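Local coordinates for SWD1-like protein (Myceliophthora thermophila, PDB 6E29), which probably serves as a WD-repeat beta-propeller subunit of the COMPASS complex, the histone H3K4 methyltransferase, at residues G26-V31 with G337-W342. Residues are numbered along the deposited sequence; the frame is centred on the assembly and turned at random.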
ATOM      1  N   GLY B  26     -19.896  -2.114   9.860  1.00 39.46           N
ATOM      2  CA  GLY B  26     -20.020  -1.710   8.444  1.00 43.51           C
ATOM      3  C   GLY B  26     -19.256  -2.669   7.538  1.00 48.12           C
ATOM      4  O   GLY B  26     -18.720  -3.686   7.977  1.00 46.35           O
ATOM      5  N   HIS B  27     -19.217  -2.319   6.240  1.00 35.57           N
ATOM      6  CA  HIS B  27     -18.514  -3.125   5.235  1.00 37.62           C
ATOM      7  C   HIS B  27     -17.058  -2.653   5.174  1.00 39.11           C
ATOM      8  O   HIS B  27     -16.767  -1.594   4.618  1.00 36.83           O
ATOM      9  CB  HIS B  27     -19.204  -2.981   3.882  1.00 36.59           C
ATOM     10  CG  HIS B  27     -18.772  -3.981   2.861  1.00 36.19           C
ATOM     11  ND1 HIS B  27     -17.550  -3.927   2.218  1.00 51.16           N
ATOM     12  CD2 HIS B  27     -19.414  -5.063   2.358  1.00 44.73           C
ATOM     13  CE1 HIS B  27     -17.463  -4.929   1.358  1.00 35.68           C
ATOM     14  NE2 HIS B  27     -18.578  -5.636   1.428  1.00 52.71           N
ATOM     15  N   SER B  28     -16.136  -3.449   5.717  1.00 31.47           N
ATOM     16  CA  SER B  28     -14.736  -3.051   5.749  0.51 29.29           C
ATOM     17  C   SER B  28     -14.120  -3.174   4.358  1.00 39.01           C
ATOM     18  O   SER B  28     -14.275  -4.201   3.692  1.00 33.83           O
ATOM     19  CB  SER B  28     -13.967  -3.910   6.747  0.51 27.73           C
ATOM     20  OG  SER B  28     -14.421  -3.648   8.067  0.51 31.27           O
ATOM     21  N   THR B  29     -13.405  -2.136   3.929  1.00 33.99           N
ATOM     22  CA  THR B  29     -12.699  -2.178   2.657  1.00 35.46           C
ATOM     23  C   THR B  29     -11.198  -2.267   2.839  1.00 38.02           C
ATOM     24  O   THR B  29     -10.503  -2.607   1.885  1.00 34.61           O
ATOM     25  CB  THR B  29     -12.984  -0.938   1.794  1.00 35.14           C
ATOM     26  OG1 THR B  29     -12.609   0.250   2.507  1.00 37.35           O
ATOM     27  CG2 THR B  29     -14.420  -0.858   1.430  1.00 41.33           C
ATOM     28  N   CYS B  30     -10.698  -1.995   4.035  1.00 26.83           N
ATOM     29  CA  CYS B  30      -9.260  -1.935   4.282  0.51 33.36           C
ATOM     30  C   CYS B  30      -9.039  -2.105   5.783  1.00 25.93           C
ATOM     31  O   CYS B  30      -9.881  -1.667   6.568  1.00 31.67           O
ATOM     32  CB  CYS B  30      -8.726  -0.598   3.746  0.51 45.49           C
ATOM     33  SG  CYS B  30      -7.074  -0.017   4.203  0.51 32.92           S
ATOM     34  N   VAL B  31      -7.882  -2.652   6.175  1.00 26.17           N
ATOM     35  CA  VAL B  31      -7.480  -2.745   7.586  1.00 25.82           C
ATOM     36  C   VAL B  31      -5.988  -2.476   7.679  1.00 35.99           C
ATOM     37  O   VAL B  31      -5.259  -2.699   6.725  1.00 26.46           O
ATOM     38  CB  VAL B  31      -7.750  -4.121   8.191  1.00 37.70           C
ATOM     39  CG1 VAL B  31      -9.203  -4.221   8.581  1.00 31.98           C
ATOM     40  CG2 VAL B  31      -7.309  -5.179   7.200  1.00 30.35           C
ATOM     41  N   GLY B 337     -18.084  -7.826   4.063  1.00 43.28           N
ATOM     42  CA  GLY B 337     -17.279  -6.838   4.747  1.00 39.46           C
ATOM     43  C   GLY B 337     -16.856  -7.201   6.149  1.00 48.86           C
ATOM     44  O   GLY B 337     -16.412  -6.314   6.883  1.00 34.97           O
ATOM     45  N   ARG B 338     -16.974  -8.469   6.553  1.00 33.24           N
ATOM     46  CA  ARG B 338     -16.477  -8.866   7.857  1.00 34.26           C
ATOM     47  C   ARG B 338     -14.957  -8.915   7.872  1.00 34.22           C
ATOM     48  O   ARG B 338     -14.324  -9.227   6.864  1.00 35.83           O
ATOM     49  CB  ARG B 338     -16.996 -10.246   8.217  1.00 32.40           C
ATOM     50  CG  ARG B 338     -18.472 -10.207   8.456  1.00 35.44           C
ATOM     51  CD  ARG B 338     -18.933 -11.411   9.189  1.00 57.54           C
ATOM     52  NE  ARG B 338     -19.090 -12.569   8.329  1.00 47.49           N
ATOM     53  CZ  ARG B 338     -20.238 -12.913   7.759  1.00 67.41           C
ATOM     54  NH1 ARG B 338     -21.323 -12.152   7.920  1.00 55.74           N
ATOM     55  NH2 ARG B 338     -20.300 -14.007   7.014  1.00 70.98           N
ATOM     56  N   ILE B 339     -14.376  -8.764   9.068  1.00 29.55           N
ATOM     57  CA  ILE B 339     -12.942  -8.962   9.217  1.00 25.92           C
ATOM     58  C   ILE B 339     -12.732 -10.267   9.958  1.00 29.87           C
ATOM     59  O   ILE B 339     -13.154 -10.408  11.117  1.00 29.94           O
ATOM     60  CB  ILE B 339     -12.250  -7.814   9.973  1.00 31.58           C
ATOM     61  CG1 ILE B 339     -12.480  -6.483   9.260  1.00 43.58           C
ATOM     62  CG2 ILE B 339     -10.749  -8.136  10.073  1.00 27.08           C
ATOM     63  CD1 ILE B 339     -12.309  -5.266  10.185  1.00 35.30           C
ATOM     64  N   ASN B 340     -12.067 -11.215   9.304  1.00 28.34           N
ATOM     65  CA  ASN B 340     -11.669 -12.457   9.951  1.00 27.80           C
ATOM     66  C   ASN B 340     -10.188 -12.433  10.285  1.00 27.52           C
ATOM     67  O   ASN B 340      -9.375 -11.981   9.475  1.00 28.11           O
ATOM     68  CB  ASN B 340     -11.964 -13.655   9.056  1.00 36.44           C
ATOM     69  CG  ASN B 340     -13.418 -13.995   9.042  1.00 42.57           C
ATOM     70  OD1 ASN B 340     -13.912 -14.657   9.958  1.00 35.09           O
ATOM     71  ND2 ASN B 340     -14.135 -13.528   8.017  1.00 39.39           N
ATOM     72  N   ILE B 341      -9.834 -12.974  11.447  1.00 25.42           N
ATOM     73  CA  ILE B 341      -8.435 -13.024  11.888  1.00 24.82           C
ATOM     74  C   ILE B 341      -8.058 -14.470  12.132  1.00 26.29           C
ATOM     75  O   ILE B 341      -8.676 -15.159  12.982  1.00 26.42           O
ATOM     76  CB  ILE B 341      -8.188 -12.192  13.153  1.00 27.50           C
ATOM     77  CG1 ILE B 341      -8.535 -10.724  12.913  1.00 30.03           C
ATOM     78  CG2 ILE B 341      -6.741 -12.337  13.559  1.00 22.78           C
ATOM     79  CD1 ILE B 341      -8.507  -9.933  14.222  1.00 26.89           C
ATOM     80  N   TRP B 342      -7.118 -14.960  11.331  1.00 22.94           N
ATOM     81  CA  TRP B 342      -6.576 -16.304  11.456  1.00 24.32           C
ATOM     82  C   TRP B 342      -5.372 -16.311  12.369  1.00 41.12           C
ATOM     83  O   TRP B 342      -4.514 -15.435  12.267  1.00 27.48           O
ATOM     84  CB  TRP B 342      -6.061 -16.838  10.107  1.00 24.08           C
ATOM     85  CG  TRP B 342      -7.068 -17.343   9.183  1.00 32.52           C
ATOM     86  CD1 TRP B 342      -7.379 -18.660   8.933  1.00 33.96           C
ATOM     87  CD2 TRP B 342      -7.900 -16.565   8.322  1.00 29.28           C
ATOM     88  NE1 TRP B 342      -8.350 -18.739   7.969  1.00 29.59           N
ATOM     89  CE2 TRP B 342      -8.700 -17.475   7.580  1.00 34.95           C
ATOM     90  CE3 TRP B 342      -8.065 -15.195   8.112  1.00 29.74           C
ATOM     91  CZ2 TRP B 342      -9.645 -17.055   6.662  1.00 41.67           C
ATOM     92  CZ3 TRP B 342      -8.990 -14.783   7.200  1.00 33.97           C
ATOM     93  CH2 TRP B 342      -9.762 -15.707   6.466  1.00 34.65           C
TER
HETATM   94  O   HOH W   1     -16.390  -4.554   9.253  1.00 36.73           O
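H27 and G337 meet where the first and last blades of this seven-bladed WD40 beta-propeller adjoin: 28-33 begins one four-stranded blade, while 339-343 belongs to the closing blade, which strand 19-23 completes from the N-terminus. The H27 imidazole lies flat over G337, whose CA sits 3.6 Å from the ring centroid and 6° off its normal, a CH-pi contact. With chi1 at -167°, H27 extends CG away from its own N and lays the ring over G337; H27 NE2 is hydrogen-bonded to L334 O. A beta carbon on G337 would run into H27 CA and S28 N, and G337 has a positive phi, which residues bearing a side chain adopt less easily. Cut back to alanine, position H27 would probably lose the cover over G337 CA and leave the L334 carbonyl without this imidazole partner. The blades are tied directly by S28 N, which donates to G337 O at 3.1 Å, with an N-H...O angle of 164°, in the carbonyl plane on a lone pair. Further along, V31 and I339 meet end on, V31 CG1 lying 3.6 Å from I339 CD1. In one of the two S28 conformers, S28 OG lies beside that same CD1 and is hydrogen-bonded to S42 OG in the neighbouring strand 39-44. A water bridges the blades, its oxygen 2.8 Å from G26 O and 3.0 Å from G337 O.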